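Local coordinates for protein putative amidohydrolase (Unidentified, PDB 3FEQ) that probably acts as a zinc-dependent prolidase of the amidohydrolase superfamily, hydrolysing dipeptides that end in proline, at residues T4-L16 against L44-M58. Numbering follows the deposited sequence.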
ATOM      1  N   THR C   4     -24.246  32.709 -41.103  1.00 92.37           N
ATOM      2  CA  THR C   4     -24.307  34.070 -41.707  1.00 93.03           C
ATOM      3  C   THR C   4     -22.978  34.819 -41.531  1.00 87.45           C
ATOM      4  O   THR C   4     -21.931  34.197 -41.418  1.00 83.03           O
ATOM      5  CB  THR C   4     -25.511  34.892 -41.170  1.00 97.53           C
ATOM      6  OG1 THR C   4     -25.575  34.781 -39.742  1.00 98.26           O
ATOM      7  CG2 THR C   4     -26.835  34.394 -41.781  1.00 91.74           C
ATOM      8  N   ILE C   5     -23.026  36.147 -41.485  1.00 84.71           N
ATOM      9  CA  ILE C   5     -21.919  36.963 -41.971  1.00 77.12           C
ATOM     10  C   ILE C   5     -21.881  38.340 -41.296  1.00 72.96           C
ATOM     11  O   ILE C   5     -22.920  38.906 -40.966  1.00 77.81           O
ATOM     12  CB  ILE C   5     -22.007  37.091 -43.522  1.00 80.77           C
ATOM     13  CG1 ILE C   5     -20.896  37.973 -44.092  1.00 76.49           C
ATOM     14  CG2 ILE C   5     -23.402  37.568 -43.970  1.00 85.55           C
ATOM     15  CD1 ILE C   5     -20.377  37.481 -45.429  1.00 78.03           C
ATOM     16  N   THR C   6     -20.680  38.867 -41.079  1.00 69.14           N
ATOM     17  CA  THR C   6     -20.503  40.136 -40.375  1.00 70.66           C
ATOM     18  C   THR C   6     -19.479  41.028 -41.074  1.00 67.89           C
ATOM     19  O   THR C   6     -18.530  40.535 -41.682  1.00 65.01           O
ATOM     20  CB  THR C   6     -20.077  39.893 -38.909  1.00 71.44           C
ATOM     21  OG1 THR C   6     -21.097  39.148 -38.243  1.00 71.64           O
ATOM     22  CG2 THR C   6     -19.859  41.206 -38.154  1.00 70.69           C
ATOM     23  N   VAL C   7     -19.687  42.339 -40.998  1.00 61.55           N
ATOM     24  CA  VAL C   7     -18.744  43.287 -41.555  1.00 62.14           C
ATOM     25  C   VAL C   7     -18.412  44.387 -40.562  1.00 61.03           C
ATOM     26  O   VAL C   7     -19.295  45.125 -40.125  1.00 63.30           O
ATOM     27  CB  VAL C   7     -19.295  43.927 -42.839  1.00 63.06           C
ATOM     28  CG1 VAL C   7     -18.374  45.052 -43.309  1.00 67.83           C
ATOM     29  CG2 VAL C   7     -19.469  42.877 -43.923  1.00 55.95           C
ATOM     30  N   LEU C   8     -17.135  44.501 -40.221  1.00 56.45           N
ATOM     31  CA  LEU C   8     -16.629  45.732 -39.639  1.00 66.78           C
ATOM     32  C   LEU C   8     -16.279  46.683 -40.766  1.00 68.94           C
ATOM     33  O   LEU C   8     -15.375  46.400 -41.548  1.00 69.15           O
ATOM     34  CB  LEU C   8     -15.374  45.473 -38.811  1.00 71.94           C
ATOM     35  CG  LEU C   8     -15.415  44.610 -37.549  1.00 69.81           C
ATOM     36  CD1 LEU C   8     -16.766  44.685 -36.865  1.00 72.63           C
ATOM     37  CD2 LEU C   8     -15.048  43.174 -37.865  1.00 74.11           C
ATOM     38  N   GLN C   9     -16.976  47.815 -40.832  1.00 67.81           N
ATOM     39  CA  GLN C   9     -16.881  48.700 -41.986  1.00 68.54           C
ATOM     40  C   GLN C   9     -16.175  50.025 -41.718  1.00 66.81           C
ATOM     41  O   GLN C   9     -16.457  50.708 -40.729  1.00 61.77           O
ATOM     42  CB  GLN C   9     -18.257  48.933 -42.602  1.00 69.54           C
ATOM     43  CG  GLN C   9     -19.348  49.226 -41.601  1.00 83.89           C
ATOM     44  CD  GLN C   9     -20.721  49.210 -42.237  1.00 93.86           C
ATOM     45  OE1 GLN C   9     -20.930  48.582 -43.280  1.00 97.16           O
ATOM     46  NE2 GLN C   9     -21.672  49.900 -41.610  1.00 92.03           N
ATOM     47  N   GLY C  10     -15.244  50.367 -42.611  1.00 65.98           N
ATOM     48  CA  GLY C  10     -14.577  51.666 -42.601  1.00 71.11           C
ATOM     49  C   GLY C  10     -13.566  51.808 -41.485  1.00 74.87           C
ATOM     50  O   GLY C  10     -13.276  52.925 -41.039  1.00 80.32           O
ATOM     51  N   GLY C  11     -13.031  50.674 -41.035  1.00 70.02           N
ATOM     52  CA  GLY C  11     -12.045  50.651 -39.963  1.00 68.96           C
ATOM     53  C   GLY C  11     -10.647  50.960 -40.455  1.00 69.91           C
ATOM     54  O   GLY C  11     -10.373  50.878 -41.653  1.00 70.74           O
ATOM     55  N   ASN C  12      -9.765  51.332 -39.533  1.00 67.01           N
ATOM     56  CA  ASN C  12      -8.352  51.472 -39.851  1.00 65.81           C
ATOM     57  C   ASN C  12      -7.597  50.220 -39.426  1.00 61.70           C
ATOM     58  O   ASN C  12      -7.225  50.060 -38.269  1.00 64.68           O
ATOM     59  CB  ASN C  12      -7.774  52.719 -39.187  1.00 70.39           C
ATOM     60  CG  ASN C  12      -8.726  53.894 -39.234  1.00 70.72           C
ATOM     61  OD1 ASN C  12      -9.031  54.497 -38.210  1.00 76.27           O
ATOM     62  ND2 ASN C  12      -9.214  54.216 -40.424  1.00 75.44           N
ATOM     63  N   VAL C  13      -7.421  49.311 -40.372  1.00 58.46           N
ATOM     64  CA  VAL C  13      -6.930  47.977 -40.077  1.00 59.22           C
ATOM     65  C   VAL C  13      -5.426  47.978 -39.842  1.00 61.00           C
ATOM     66  O   VAL C  13      -4.648  48.362 -40.710  1.00 62.09           O
ATOM     67  CB  VAL C  13      -7.294  46.999 -41.208  1.00 57.43           C
ATOM     68  CG1 VAL C  13      -6.519  45.700 -41.079  1.00 62.52           C
ATOM     69  CG2 VAL C  13      -8.786  46.732 -41.208  1.00 51.70           C
ATOM     70  N   LEU C  14      -5.027  47.556 -38.652  1.00 65.52           N
ATOM     71  CA  LEU C  14      -3.626  47.515 -38.306  1.00 66.76           C
ATOM     72  C   LEU C  14      -2.986  46.337 -38.998  1.00 68.12           C
ATOM     73  O   LEU C  14      -3.381  45.195 -38.793  1.00 68.45           O
ATOM     74  CB  LEU C  14      -3.449  47.378 -36.802  1.00 67.65           C
ATOM     75  CG  LEU C  14      -2.242  48.080 -36.185  1.00 70.37           C
ATOM     76  CD1 LEU C  14      -2.170  47.734 -34.706  1.00 78.35           C
ATOM     77  CD2 LEU C  14      -0.932  47.731 -36.879  1.00 64.57           C
ATOM     78  N   ASP C  15      -2.006  46.631 -39.838  1.00 72.66           N
ATOM     79  CA  ASP C  15      -1.154  45.599 -40.377  1.00 72.96           C
ATOM     80  C   ASP C  15       0.202  45.691 -39.721  1.00 72.93           C
ATOM     81  O   ASP C  15       0.819  46.753 -39.699  1.00 73.25           O
ATOM     82  CB  ASP C  15      -1.020  45.742 -41.884  1.00 78.77           C
ATOM     83  CG  ASP C  15      -0.408  44.520 -42.523  1.00 89.94           C
ATOM     84  OD1 ASP C  15       0.835  44.382 -42.472  1.00 93.59           O
ATOM     85  OD2 ASP C  15      -1.172  43.691 -43.065  1.00 98.74           O
ATOM     86  N   LEU C  16       0.673  44.555 -39.224  1.00 73.25           N
ATOM     87  CA  LEU C  16       1.731  44.533 -38.231  1.00 72.41           C
ATOM     88  C   LEU C  16       3.120  44.281 -38.802  1.00 75.78           C
ATOM     89  O   LEU C  16       4.110  44.757 -38.253  1.00 79.92           O
ATOM     90  CB  LEU C  16       1.400  43.532 -37.126  1.00 68.86           C
ATOM     91  CG  LEU C  16       0.398  44.076 -36.110  1.00 59.51           C
ATOM     92  CD1 LEU C  16      -0.560  42.994 -35.656  1.00 64.04           C
ATOM     93  CD2 LEU C  16       1.121  44.697 -34.937  1.00 46.36           C
ATOM     94  N   LEU C  44     -23.394  43.096 -49.425  1.00114.41           N
ATOM     95  CA  LEU C  44     -24.279  42.093 -48.841  1.00114.59           C
ATOM     96  C   LEU C  44     -25.189  42.710 -47.785  1.00113.93           C
ATOM     97  O   LEU C  44     -24.730  43.125 -46.721  1.00117.88           O
ATOM     98  CB  LEU C  44     -23.464  40.951 -48.231  1.00114.65           C
ATOM     99  CG  LEU C  44     -21.980  40.901 -48.604  1.00109.05           C
ATOM    100  CD1 LEU C  44     -21.112  40.927 -47.356  1.00103.27           C
ATOM    101  CD2 LEU C  44     -21.679  39.672 -49.447  1.00 98.89           C
ATOM    102  N   PRO C  45     -26.482  42.768 -48.086  1.00111.99           N
ATOM    103  CA  PRO C  45     -27.483  43.210 -47.109  1.00111.53           C
ATOM    104  C   PRO C  45     -27.717  42.163 -46.026  1.00110.49           C
ATOM    105  O   PRO C  45     -28.097  42.508 -44.908  1.00103.84           O
ATOM    106  CB  PRO C  45     -28.744  43.378 -47.959  1.00110.09           C
ATOM    107  CG  PRO C  45     -28.564  42.418 -49.081  1.00111.61           C
ATOM    108  CD  PRO C  45     -27.092  42.402 -49.378  1.00110.13           C
ATOM    109  N   ASN C  46     -27.490  40.897 -46.361  1.00111.70           N
ATOM    110  CA  ASN C  46     -27.786  39.798 -45.450  1.00110.90           C
ATOM    111  C   ASN C  46     -26.837  39.768 -44.257  1.00109.70           C
ATOM    112  O   ASN C  46     -27.000  38.961 -43.342  1.00107.81           O
ATOM    113  CB  ASN C  46     -27.743  38.460 -46.191  1.00112.84           C
ATOM    114  CG  ASN C  46     -26.368  38.149 -46.750  1.00119.73           C
ATOM    115  OD1 ASN C  46     -25.688  37.234 -46.285  1.00122.44           O
ATOM    116  ND2 ASN C  46     -25.951  38.911 -47.755  1.00123.53           N
ATOM    117  N   ALA C  47     -25.845  40.653 -44.274  1.00107.98           N
ATOM    118  CA  ALA C  47     -24.757  40.601 -43.305  1.00103.49           C
ATOM    119  C   ALA C  47     -25.198  41.142 -41.950  1.00101.98           C
ATOM    120  O   ALA C  47     -26.367  41.475 -41.754  1.00106.17           O
ATOM    121  CB  ALA C  47     -23.552  41.374 -43.820  1.00105.84           C
ATOM    122  N   GLN C  48     -24.255  41.227 -41.016  1.00 97.82           N
ATOM    123  CA  GLN C  48     -24.514  41.847 -39.722  1.00 97.12           C
ATOM    124  C   GLN C  48     -23.386  42.796 -39.331  1.00 93.98           C
ATOM    125  O   GLN C  48     -22.286  42.362 -38.987  1.00 95.69           O
ATOM    126  CB  GLN C  48     -24.698  40.776 -38.643  1.00 98.79           C
ATOM    127  CG  GLN C  48     -25.160  41.321 -37.302  1.00105.68           C
ATOM    128  CD  GLN C  48     -26.275  40.495 -36.691  1.00112.77           C
ATOM    129  OE1 GLN C  48     -27.419  40.546 -37.142  1.00118.15           O
ATOM    130  NE2 GLN C  48     -25.946  39.728 -35.658  1.00115.39           N
ATOM    131  N   ALA C  49     -23.666  44.094 -39.385  1.00 92.05           N
ATOM    132  CA  ALA C  49     -22.662  45.066 -39.664  1.00 91.13           C
ATOM    133  C   ALA C  49     -22.436  45.970 -38.489  1.00 86.59           C
ATOM    134  O   ALA C  49     -23.316  46.164 -37.685  1.00 84.11           O
ATOM    135  CB  ALA C  49     -23.050  45.843 -40.833  1.00 96.81           C
ATOM    136  N   ILE C  50     -21.249  46.545 -38.411  1.00 79.22           N
ATOM    137  CA  ILE C  50     -20.847  47.299 -37.239  1.00 75.93           C
ATOM    138  C   ILE C  50     -19.961  48.450 -37.707  1.00 80.41           C
ATOM    139  O   ILE C  50     -18.930  48.221 -38.342  1.00 81.54           O
ATOM    140  CB  ILE C  50     -20.097  46.408 -36.239  1.00 73.32           C
ATOM    141  CG1 ILE C  50     -20.980  45.236 -35.811  1.00 75.35           C
ATOM    142  CG2 ILE C  50     -19.671  47.201 -35.023  1.00 69.33           C
ATOM    143  CD1 ILE C  50     -20.212  44.023 -35.339  1.00 68.52           C
ATOM    144  N   ASP C  51     -20.391  49.683 -37.444  1.00 82.44           N
ATOM    145  CA  ASP C  51     -19.705  50.858 -37.977  1.00 83.79           C
ATOM    146  C   ASP C  51     -18.472  51.203 -37.159  1.00 80.50           C
ATOM    147  O   ASP C  51     -18.564  51.589 -35.993  1.00 77.97           O
ATOM    148  CB  ASP C  51     -20.646  52.064 -38.070  1.00 89.50           C
ATOM    149  CG  ASP C  51     -20.179  53.095 -39.092  1.00 97.61           C
ATOM    150  OD1 ASP C  51     -19.550  54.095 -38.692  1.00 99.82           O
ATOM    151  OD2 ASP C  51     -20.431  52.902 -40.302  1.00107.14           O
ATOM    152  N   VAL C  52     -17.316  51.049 -37.791  1.00 80.31           N
ATOM    153  CA  VAL C  52     -16.041  51.250 -37.137  1.00 82.14           C
ATOM    154  C   VAL C  52     -15.300  52.403 -37.796  1.00 85.26           C
ATOM    155  O   VAL C  52     -14.156  52.262 -38.226  1.00 83.61           O
ATOM    156  CB  VAL C  52     -15.193  49.984 -37.223  1.00 83.97           C
ATOM    157  CG1 VAL C  52     -14.034  50.063 -36.249  1.00 97.65           C
ATOM    158  CG2 VAL C  52     -16.045  48.762 -36.927  1.00 76.92           C
ATOM    159  N   ARG C  53     -15.968  53.547 -37.888  1.00 89.19           N
ATOM    160  CA  ARG C  53     -15.390  54.710 -38.549  1.00 90.51           C
ATOM    161  C   ARG C  53     -14.379  55.394 -37.627  1.00 87.69           C
ATOM    162  O   ARG C  53     -14.639  55.585 -36.432  1.00 84.31           O
ATOM    163  CB  ARG C  53     -16.501  55.661 -39.054  1.00 97.06           C
ATOM    164  CG  ARG C  53     -16.692  57.002 -38.307  1.00108.95           C
ATOM    165  CD  ARG C  53     -17.358  56.863 -36.928  1.00115.71           C
ATOM    166  NE  ARG C  53     -18.572  56.055 -36.959  1.00121.33           N
ATOM    167  CZ  ARG C  53     -19.176  55.551 -35.887  1.00119.11           C
ATOM    168  NH1 ARG C  53     -20.281  54.834 -36.031  1.00116.76           N
ATOM    169  NH2 ARG C  53     -18.674  55.752 -34.676  1.00118.33           N
ATOM    170  N   GLY C  54     -13.196  55.679 -38.165  1.00 85.10           N
ATOM    171  CA  GLY C  54     -12.149  56.375 -37.416  1.00 87.06           C
ATOM    172  C   GLY C  54     -11.727  55.643 -36.153  1.00 85.71           C
ATOM    173  O   GLY C  54     -11.426  56.267 -35.130  1.00 83.95           O
ATOM    174  N   LYS C  55     -11.734  54.312 -36.226  1.00 82.63           N
ATOM    175  CA  LYS C  55     -11.355  53.459 -35.106  1.00 73.98           C
ATOM    176  C   LYS C  55     -10.456  52.326 -35.562  1.00 68.94           C
ATOM    177  O   LYS C  55     -10.658  51.760 -36.636  1.00 69.44           O
ATOM    178  CB  LYS C  55     -12.596  52.917 -34.402  1.00 67.49           C
ATOM    179  CG  LYS C  55     -13.135  53.882 -33.371  1.00 72.69           C
ATOM    180  CD  LYS C  55     -14.458  53.432 -32.813  1.00 75.22           C
ATOM    181  CE  LYS C  55     -15.581  53.724 -33.780  1.00 83.59           C
ATOM    182  NZ  LYS C  55     -16.899  53.476 -33.147  1.00 86.27           N
ATOM    183  N   THR C  56      -9.447  52.017 -34.757  1.00 62.03           N
ATOM    184  CA  THR C  56      -8.457  51.025 -35.136  1.00 60.21           C
ATOM    185  C   THR C  56      -8.959  49.622 -34.872  1.00 57.97           C
ATOM    186  O   THR C  56      -9.320  49.285 -33.756  1.00 55.29           O
ATOM    187  CB  THR C  56      -7.154  51.237 -34.386  1.00 60.41           C
ATOM    188  OG1 THR C  56      -6.624  52.522 -34.725  1.00 67.52           O
ATOM    189  CG2 THR C  56      -6.145  50.168 -34.763  1.00 68.72           C
ATOM    190  N   VAL C  57      -9.004  48.807 -35.915  1.00 59.53           N
ATOM    191  CA  VAL C  57      -9.341  47.399 -35.751  1.00 60.91           C
ATOM    192  C   VAL C  57      -8.093  46.531 -35.920  1.00 59.78           C
ATOM    193  O   VAL C  57      -7.424  46.580 -36.955  1.00 56.94           O
ATOM    194  CB  VAL C  57     -10.510  46.957 -36.684  1.00 56.58           C
ATOM    195  CG1 VAL C  57     -10.478  47.706 -37.990  1.00 66.74           C
ATOM    196  CG2 VAL C  57     -10.502  45.455 -36.920  1.00 58.46           C
ATOM    197  N   MET C  58      -7.743  45.806 -34.858  1.00 56.08           N
ATOM    198  CA  MET C  58      -6.542  44.969 -34.853  1.00 53.15           C
ATOM    199  C   MET C  58      -6.849  43.548 -34.387  1.00 51.96           C
ATOM    200  O   MET C  58      -7.949  43.281 -33.921  1.00 56.47           O
ATOM    201  CB  MET C  58      -5.424  45.611 -34.021  1.00 54.25           C
ATOM    202  CG  MET C  58      -5.743  45.872 -32.563  1.00 46.86           C
ATOM    203  SD  MET C  58      -4.322  46.628 -31.744  1.00 38.05           S
ATOM    204  CE  MET C  58      -3.067  45.369 -31.963  1.00 40.22           C
TER
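Leu8 (chi1 -64°) and Ile50 (chi1 -59°) swing CG and CG1, respectively, opposite their own carbonyl carbons, and the two side chains run side by side in the same direction; CD1 of Leu8 rests 3.8 Å from CB of Ile50. Val52 extends this apolar row, its CG2 packing against CB of Leu8. Beneath them, strands 5-9 and 48-51 pair in parallel, only slightly inclined. Ile50 is held through both backbone polar groups: its N donates to Val7 O, while its O accepts a nearly straight bond from Gln9 N (3.2 Å, 170° at the hydrogen). Val52 N then reaches Gln9 O at 3.1 Å. On the face shared by Gln9 and Asp51, the amide and carboxylate planes stand almost perpendicular, and NE2 of Gln9 remains 3.5 Å from OD2 of Asp51, whereas Arg53 forms a salt bridge with OD1 of the same carboxylate.

The chain turns at Gly10, and opposite it a type II turn from Val52 to Lys55 displaces the register by two residues. Parallel pairing resumes with Asn12 N bound to Lys55 O at 3.1 Å and Leu14 N to Val57 O. Here CG1 of Val57 touches both CG2 of Val13 and the bare CA of Gly11, and CD1 of Leu14 lies along the end of Met58, 3.7 Å from CE.

The contact belongs to the small beta domain that flanks the metal-bearing TIM barrel in many amidohydrolases. Strand 20-30 pairs antiparallel with both 5-9 and 11-15, while strand 377-380 borders 56-66 and strand 398-403 packs Leu402 on Leu8 and Tyr400 on Ile50.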